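Local atomic coordinates of CysE, serine acetyltransferase (PDB entry 4HZD), a protein that probably transfers the acetyl group of acetyl-coenzyme A to the side-chain hydroxyl of L-serine, a step in cysteine biosynthesis. Residues 122-127 / 152-157; 204-209 / 216-221. All blocks are in the same frame, centred on the assembly; numbering follows the deposited sequence.

Contact 1. Residues 122-127 / 152-157; sequences QTHRLA and TDIHPA
With CG swung opposite the backbone N (chi1 173°), His124 leaves its helix pointing at Ile154, whose own chi1 of -52° sends CG1 to the side of its backbone N and turns the methyl CG2 toward the imidazole. The two side chains meet at about a right angle: CG2 lies over one face of the ring, 3.5 Å from ND1, a fitting place for a branched residue that offers a methyl close to its backbone. The ring's edge faces the turn after the strand, where CE1 approaches His155 O to 3.2 Å, near the ring plane. Histidine suits this position because both nitrogens find polar partners. ND1 meets an in-plane water at 2.6 Å, and that water donates to Ile154 O at 2.8 Å; NE2 is bound to the carbonyl oxygen of Ala158. Here the helix 116-132 of the N-terminal helical region packs on strand 152-154, an edge strand, within this chain, of a parallel sheet in the left-handed parallel beta-helix. One helical turn on from His124, Ala127 is small enough to bring its CB to 4.2 Å from Pro156 CB, while Pro156 O accepts a hydrogen bond from the side chain of His128. The His155 ring is held at both nitrogens: Ala157 N donates to ND1 almost straight (3.0 Å, 165°), and NE2 bonds Ala104 O of the second subunit. Pro156 CD lies over one face of that ring, offset toward its rim. Asp153, meanwhile, hydrogen-bonds through OD2 to His168 of the second subunit, a histidine of the coenzyme A pocket.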
ATOM      1  N   GLN A 122      -1.296 -23.667   8.700  1.00 22.47           N
ATOM      2  CA  GLN A 122      -2.444 -23.029   9.376  1.00 20.79           C
ATOM      3  C   GLN A 122      -3.372 -22.363   8.365  1.00 19.69           C
ATOM      4  O   GLN A 122      -4.599 -22.364   8.528  1.00 20.09           O
ATOM      5  CB  GLN A 122      -1.983 -22.051  10.468  1.00 21.25           C
ATOM      6  CG  GLN A 122      -0.818 -22.539  11.316  1.00 21.76           C
ATOM      7  CD  GLN A 122      -0.995 -23.982  11.827  1.00 22.17           C
ATOM      8  OE1 GLN A 122      -2.126 -24.463  12.022  1.00 22.73           O
ATOM      9  NE2 GLN A 122       0.112 -24.654  12.073  1.00 18.22           N
ATOM     10  N   THR A 123      -2.798 -21.840   7.289  1.00 18.25           N
ATOM     11  CA  THR A 123      -3.610 -21.284   6.199  1.00 19.06           C
ATOM     12  C   THR A 123      -4.462 -22.386   5.605  1.00 19.39           C
ATOM     13  O   THR A 123      -5.656 -22.190   5.427  1.00 20.55           O
ATOM     14  CB  THR A 123      -2.775 -20.591   5.084  1.00 18.53           C
ATOM     15  OG1 THR A 123      -1.997 -19.552   5.651  1.00 21.39           O
ATOM     16  CG2 THR A 123      -3.705 -19.978   4.037  1.00 17.66           C
ATOM     17  N   HIS A 124      -3.893 -23.593   5.404  1.00 19.80           N
ATOM     18  CA  HIS A 124      -4.728 -24.699   4.963  1.00 20.04           C
ATOM     19  C   HIS A 124      -5.833 -25.054   5.934  1.00 19.60           C
ATOM     20  O   HIS A 124      -6.964 -25.314   5.522  1.00 18.29           O
ATOM     21  CB  HIS A 124      -3.950 -25.980   4.711  1.00 20.42           C
ATOM     22  CG  HIS A 124      -4.868 -27.141   4.422  1.00 22.79           C
ATOM     23  ND1 HIS A 124      -5.611 -27.205   3.289  1.00 21.50           N
ATOM     24  CD2 HIS A 124      -5.253 -28.229   5.212  1.00 21.59           C
ATOM     25  CE1 HIS A 124      -6.369 -28.321   3.322  1.00 21.38           C
ATOM     26  NE2 HIS A 124      -6.156 -28.935   4.500  1.00 23.30           N
ATOM     27  N   ARG A 125      -5.504 -25.121   7.217  1.00 18.03           N
ATOM     28  CA  ARG A 125      -6.511 -25.405   8.239  1.00 19.71           C
ATOM     29  C   ARG A 125      -7.694 -24.418   8.118  1.00 19.53           C
ATOM     30  O   ARG A 125      -8.855 -24.811   8.187  1.00 22.28           O
ATOM     31  CB  ARG A 125      -5.870 -25.333   9.630  1.00 20.22           C
ATOM     32  CG  ARG A 125      -4.769 -26.373   9.832  1.00 20.06           C
ATOM     33  CD  ARG A 125      -4.499 -26.715  11.300  1.00 21.09           C
ATOM     34  NE  ARG A 125      -3.190 -27.389  11.472  1.00 20.51           N
ATOM     35  CZ  ARG A 125      -2.956 -28.671  11.162  1.00 19.91           C
ATOM     36  NH1 ARG A 125      -3.918 -29.429  10.617  1.00 19.18           N
ATOM     37  NH2 ARG A 125      -1.761 -29.194  11.376  1.00 20.71           N
ATOM     38  N   LEU A 126      -7.388 -23.138   7.932  1.00 19.51           N
ATOM     39  CA  LEU A 126      -8.432 -22.121   7.729  1.00 20.29           C
ATOM     40  C   LEU A 126      -9.244 -22.425   6.479  1.00 20.34           C
ATOM     41  O   LEU A 126     -10.469 -22.503   6.537  1.00 21.35           O
ATOM     42  CB  LEU A 126      -7.826 -20.705   7.628  1.00 19.38           C
ATOM     43  CG  LEU A 126      -8.859 -19.561   7.415  1.00 18.99           C
ATOM     44  CD1 LEU A 126      -9.987 -19.675   8.460  1.00 17.31           C
ATOM     45  CD2 LEU A 126      -8.180 -18.179   7.443  1.00 16.42           C
ATOM     46  N   ALA A 127      -8.554 -22.566   5.352  1.00 21.57           N
ATOM     47  CA  ALA A 127      -9.197 -22.879   4.069  1.00 21.68           C
ATOM     48  C   ALA A 127     -10.087 -24.134   4.122  1.00 22.30           C
ATOM     49  O   ALA A 127     -11.174 -24.188   3.521  1.00 22.11           O
ATOM     50  CB  ALA A 127      -8.127 -23.009   2.970  1.00 22.08           C
ATOM     51  N   THR A 152       3.006 -23.083  -1.698  1.00 21.68           N
ATOM     52  CA  THR A 152       2.422 -24.337  -1.226  1.00 20.26           C
ATOM     53  C   THR A 152       1.017 -24.370  -1.794  1.00 21.18           C
ATOM     54  O   THR A 152       0.171 -23.531  -1.443  1.00 21.33           O
ATOM     55  CB  THR A 152       2.372 -24.406   0.321  1.00 21.58           C
ATOM     56  OG1 THR A 152       1.792 -23.205   0.814  1.00 23.93           O
ATOM     57  CG2 THR A 152       3.793 -24.476   0.929  1.00 22.76           C
ATOM     58  N   ASP A 153       0.784 -25.287  -2.721  1.00 20.84           N
ATOM     59  CA  ASP A 153      -0.529 -25.411  -3.377  1.00 21.70           C
ATOM     60  C   ASP A 153      -1.218 -26.627  -2.736  1.00 21.94           C
ATOM     61  O   ASP A 153      -0.945 -27.794  -3.083  1.00 22.91           O
ATOM     62  CB  ASP A 153      -0.374 -25.518  -4.910  1.00 22.03           C
ATOM     63  CG  ASP A 153      -1.667 -25.810  -5.604  1.00 24.22           C
ATOM     64  OD1 ASP A 153      -2.620 -26.124  -4.867  1.00 21.91           O
ATOM     65  OD2 ASP A 153      -1.759 -25.708  -6.864  1.00 23.13           O
ATOM     66  N   ILE A 154      -2.063 -26.345  -1.761  1.00 20.07           N
ATOM     67  CA  ILE A 154      -2.764 -27.404  -1.008  1.00 21.90           C
ATOM     68  C   ILE A 154      -4.257 -27.260  -1.256  1.00 22.74           C
ATOM     69  O   ILE A 154      -4.857 -26.219  -0.918  1.00 21.60           O
ATOM     70  CB  ILE A 154      -2.447 -27.321   0.499  1.00 21.26           C
ATOM     71  CG1 ILE A 154      -0.925 -27.292   0.730  1.00 21.54           C
ATOM     72  CG2 ILE A 154      -3.117 -28.458   1.260  1.00 22.64           C
ATOM     73  CD1 ILE A 154      -0.437 -27.049   2.152  1.00 17.77           C
ATOM     74  N   HIS A 155      -4.877 -28.283  -1.851  1.00 22.05           N
ATOM     75  CA  HIS A 155      -6.310 -28.226  -2.054  1.00 21.84           C
ATOM     76  C   HIS A 155      -7.051 -28.176  -0.731  1.00 21.72           C
ATOM     77  O   HIS A 155      -6.718 -28.917   0.192  1.00 22.59           O
ATOM     78  CB  HIS A 155      -6.808 -29.390  -2.895  1.00 21.82           C
ATOM     79  CG  HIS A 155      -8.217 -29.195  -3.395  1.00 21.92           C
ATOM     80  ND1 HIS A 155      -9.306 -29.350  -2.602  1.00 21.92           N
ATOM     81  CD2 HIS A 155      -8.693 -28.795  -4.635  1.00 21.21           C
ATOM     82  CE1 HIS A 155     -10.415 -29.095  -3.324  1.00 20.85           C
ATOM     83  NE2 HIS A 155     -10.037 -28.781  -4.562  1.00 22.12           N
ATOM     84  N   PRO A 156      -8.061 -27.282  -0.603  1.00 21.84           N
ATOM     85  CA  PRO A 156      -8.728 -27.156   0.703  1.00 21.72           C
ATOM     86  C   PRO A 156      -9.431 -28.420   1.209  1.00 22.32           C
ATOM     87  O   PRO A 156      -9.689 -28.494   2.388  1.00 22.58           O
ATOM     88  CB  PRO A 156      -9.769 -26.036   0.495  1.00 20.45           C
ATOM     89  CG  PRO A 156      -9.255 -25.240  -0.669  1.00 22.16           C
ATOM     90  CD  PRO A 156      -8.460 -26.203  -1.535  1.00 20.82           C
ATOM     91  N   ALA A 157      -9.701 -29.393   0.342  1.00 23.84           N
ATOM     92  CA  ALA A 157     -10.356 -30.664   0.736  1.00 26.90           C
ATOM     93  C   ALA A 157      -9.347 -31.663   1.264  1.00 26.49           C
ATOM     94  O   ALA A 157      -9.736 -32.702   1.817  1.00 25.81           O
ATOM     95  CB  ALA A 157     -11.132 -31.282  -0.437  1.00 26.45           C
TER
HETATM   96  O   HOH W   1      -5.911 -25.315   1.466  1.00 19.19           O

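Contact 2. Residues 204-209 / 216-221; sequences PKIRQG and AKILGN
Lys205 NZ is gripped by several oxygens at once: Asn221 OD1 at 2.9 Å across the contact, the carboxylate of Asp201 in a salt bridge, and the carbonyl oxygens of His203 and Thr177. A lysine suits the place because its flexible chain, bent at chi2 and again at chi4 (-63°), can bring one ammonium group to all of them. It reaches Asn221 from above the carbonyl plane, 51° out of it, so the bond is off the lone-pair direction. Next to this polar group, Pro204 lies against the backbone of residues 218-220. Its CG touches the methyl Ile218 CG2 at 3.6 Å and Ile218 O at 3.3 Å. Pro204 N lies 3.1 Å from Gly220 O, but proline has no hydrogen to share there, and the approach is packing alone. Gly220 itself adopts backbone angles at which a side chain would press on the preceding carbonyl oxygen. Further in, Ile206 CD1 and Ile218 CD1 meet at 4.3 Å, tip to tip. These isoleucines stand twelve residues apart, two hexapeptide steps of the left-handed beta-helix, and both fill its interior with apolar bulk. Leu219, pointing the other way, touches coenzyme A and Ala232 of the second subunit. The contact thus joins two walls of the prism, strands 205-206 and 217-219, around Leu192 of strand 191-193, with Val224 of strand 223-224 touching both isoleucines and Ile230 of strand 229-230 packing on Ile218.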
ATOM      1  N   PRO A 204      -2.492 -39.530  -2.391  1.00 23.53           N
ATOM      2  CA  PRO A 204      -1.914 -40.372  -1.352  1.00 23.94           C
ATOM      3  C   PRO A 204      -2.447 -40.250   0.067  1.00 25.52           C
ATOM      4  O   PRO A 204      -2.983 -39.203   0.519  1.00 23.66           O
ATOM      5  CB  PRO A 204      -0.423 -39.988  -1.365  1.00 21.06           C
ATOM      6  CG  PRO A 204      -0.183 -39.511  -2.744  1.00 22.05           C
ATOM      7  CD  PRO A 204      -1.439 -38.720  -3.048  1.00 23.02           C
ATOM      8  N   LYS A 205      -2.292 -41.367   0.754  1.00 23.39           N
ATOM      9  CA  LYS A 205      -2.623 -41.488   2.153  1.00 24.72           C
ATOM     10  C   LYS A 205      -1.309 -41.665   2.907  1.00 25.46           C
ATOM     11  O   LYS A 205      -0.638 -42.702   2.797  1.00 26.75           O
ATOM     12  CB  LYS A 205      -3.577 -42.672   2.364  1.00 24.93           C
ATOM     13  CG  LYS A 205      -4.772 -42.692   1.404  1.00 26.68           C
ATOM     14  CD  LYS A 205      -5.751 -41.540   1.665  1.00 26.32           C
ATOM     15  CE  LYS A 205      -6.892 -41.437   0.629  1.00 24.13           C
ATOM     16  NZ  LYS A 205      -6.484 -41.144  -0.778  1.00 25.61           N
ATOM     17  N   ILE A 206      -0.917 -40.628   3.635  1.00 26.44           N
ATOM     18  CA  ILE A 206       0.347 -40.638   4.387  1.00 25.13           C
ATOM     19  C   ILE A 206       0.074 -40.944   5.867  1.00 26.17           C
ATOM     20  O   ILE A 206      -0.579 -40.152   6.559  1.00 24.42           O
ATOM     21  CB  ILE A 206       1.088 -39.288   4.215  1.00 24.98           C
ATOM     22  CG1 ILE A 206       1.131 -38.892   2.720  1.00 26.73           C
ATOM     23  CG2 ILE A 206       2.471 -39.305   4.852  1.00 24.97           C
ATOM     24  CD1 ILE A 206       1.895 -39.863   1.817  1.00 26.86           C
ATOM     25  N   ARG A 207       0.608 -42.083   6.345  1.00 25.78           N
ATOM     26  CA  ARG A 207       0.437 -42.529   7.738  1.00 28.21           C
ATOM     27  C   ARG A 207       1.387 -41.784   8.682  1.00 28.34           C
ATOM     28  O   ARG A 207       2.274 -41.064   8.235  1.00 25.90           O
ATOM     29  CB  ARG A 207       0.667 -44.038   7.852  1.00 32.94           C
ATOM     30  CG  ARG A 207      -0.277 -44.876   6.990  1.00 36.90           C
ATOM     31  CD  ARG A 207      -1.629 -45.035   7.648  1.00 42.12           C
ATOM     32  NE  ARG A 207      -2.626 -45.623   6.739  1.00 50.93           N
ATOM     33  CZ  ARG A 207      -3.500 -44.926   5.990  1.00 58.60           C
ATOM     34  NH1 ARG A 207      -3.509 -43.594   6.007  1.00 66.37           N
ATOM     35  NH2 ARG A 207      -4.375 -45.557   5.203  1.00 53.13           N
ATOM     36  N   GLN A 208       1.180 -41.986   9.980  1.00 26.58           N
ATOM     37  CA  GLN A 208       1.830 -41.280  11.061  1.00 27.46           C
ATOM     38  C   GLN A 208       3.348 -41.482  11.051  1.00 29.08           C
ATOM     39  O   GLN A 208       3.822 -42.550  10.708  1.00 25.91           O
ATOM     40  CB  GLN A 208       1.222 -41.815  12.366  1.00 32.03           C
ATOM     41  CG  GLN A 208       1.039 -40.797  13.466  1.00 39.32           C
ATOM     42  CD  GLN A 208       0.222 -41.314  14.644  1.00 49.37           C
ATOM     43  OE1 GLN A 208       0.776 -41.594  15.717  1.00 54.41           O
ATOM     44  NE2 GLN A 208      -1.103 -41.428  14.457  1.00 43.34           N
ATOM     45  N   GLY A 209       4.120 -40.461  11.416  1.00 27.21           N
ATOM     46  CA  GLY A 209       5.562 -40.619  11.583  1.00 26.76           C
ATOM     47  C   GLY A 209       6.414 -40.643  10.329  1.00 27.25           C
ATOM     48  O   GLY A 209       7.631 -40.771  10.413  1.00 29.00           O
ATOM     49  N   ALA A 216      10.373 -35.374  -3.716  1.00 24.81           N
ATOM     50  CA  ALA A 216       9.664 -36.628  -3.938  1.00 25.62           C
ATOM     51  C   ALA A 216       8.282 -36.412  -4.593  1.00 29.06           C
ATOM     52  O   ALA A 216       7.548 -35.468  -4.225  1.00 27.64           O
ATOM     53  CB  ALA A 216       9.508 -37.378  -2.624  1.00 25.33           C
ATOM     54  N   LYS A 217       7.933 -37.259  -5.569  1.00 28.09           N
ATOM     55  CA  LYS A 217       6.570 -37.321  -6.097  1.00 28.41           C
ATOM     56  C   LYS A 217       5.898 -38.608  -5.647  1.00 29.29           C
ATOM     57  O   LYS A 217       6.407 -39.715  -5.935  1.00 31.18           O
ATOM     58  CB  LYS A 217       6.530 -37.259  -7.638  1.00 30.10           C
ATOM     59  CG  LYS A 217       7.721 -36.581  -8.296  1.00 36.03           C
ATOM     60  CD  LYS A 217       7.582 -35.079  -8.345  1.00 39.40           C
ATOM     61  CE  LYS A 217       8.911 -34.474  -8.785  1.00 44.27           C
ATOM     62  NZ  LYS A 217       9.231 -33.293  -7.934  1.00 42.22           N
ATOM     63  N   ILE A 218       4.763 -38.488  -4.960  1.00 25.20           N
ATOM     64  CA  ILE A 218       4.001 -39.643  -4.509  1.00 24.89           C
ATOM     65  C   ILE A 218       2.660 -39.536  -5.257  1.00 27.04           C
ATOM     66  O   ILE A 218       1.925 -38.529  -5.115  1.00 26.19           O
ATOM     67  CB  ILE A 218       3.867 -39.682  -2.983  1.00 24.32           C
ATOM     68  CG1 ILE A 218       5.266 -39.619  -2.336  1.00 26.44           C
ATOM     69  CG2 ILE A 218       3.130 -40.933  -2.532  1.00 25.24           C
ATOM     70  CD1 ILE A 218       5.273 -39.510  -0.822  1.00 27.69           C
ATOM     71  N   LEU A 219       2.372 -40.522  -6.121  1.00 25.38           N
ATOM     72  CA  LEU A 219       1.287 -40.342  -7.122  1.00 26.77           C
ATOM     73  C   LEU A 219       0.292 -41.468  -7.110  1.00 29.61           C
ATOM     74  O   LEU A 219       0.679 -42.611  -7.300  1.00 30.96           O
ATOM     75  CB  LEU A 219       1.831 -40.206  -8.540  1.00 26.85           C
ATOM     76  CG  LEU A 219       2.953 -39.203  -8.775  1.00 29.52           C
ATOM     77  CD1 LEU A 219       3.445 -39.358 -10.204  1.00 31.29           C
ATOM     78  CD2 LEU A 219       2.448 -37.790  -8.490  1.00 27.41           C
ATOM     79  N   GLY A 220      -0.986 -41.133  -6.923  1.00 28.87           N
ATOM     80  CA  GLY A 220      -2.068 -42.128  -6.906  1.00 27.36           C
ATOM     81  C   GLY A 220      -2.708 -42.251  -5.537  1.00 27.21           C
ATOM     82  O   GLY A 220      -2.204 -41.714  -4.555  1.00 27.05           O
ATOM     83  N   ASN A 221      -3.835 -42.943  -5.495  1.00 29.45           N
ATOM     84  CA  ASN A 221      -4.448 -43.375  -4.252  1.00 31.28           C
ATOM     85  C   ASN A 221      -3.659 -44.561  -3.641  1.00 32.49           C
ATOM     86  O   ASN A 221      -4.098 -45.718  -3.668  1.00 32.64           O
ATOM     87  CB  ASN A 221      -5.910 -43.736  -4.490  1.00 31.81           C
ATOM     88  CG  ASN A 221      -6.640 -44.012  -3.212  1.00 31.09           C
ATOM     89  OD1 ASN A 221      -6.168 -43.656  -2.137  1.00 33.22           O
ATOM     90  ND2 ASN A 221      -7.792 -44.660  -3.310  1.00 35.12           N
TER

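In the fold
Contact 1 closes along the chain before contact 2 opens, and their centres lie about 17 Å apart; the nearest atoms are still about 9 Å apart, so the two do not meet directly. They share one parallel sheet: strand 152-154 of contact 1 forms one edge of it within this chain, and strand 217-219 of contact 2 is the fourth across, with 172-174 and 191-193 between them. Contact 1 therefore attaches the helical part of the protein to the start of the beta-helix, whereas contact 2 ties two walls together several strands further along, where Leu219 borders coenzyme A. Both also touch the second subunit, consistent with this wall of the beta-helix contributing to the subunit interface beside the coenzyme A site.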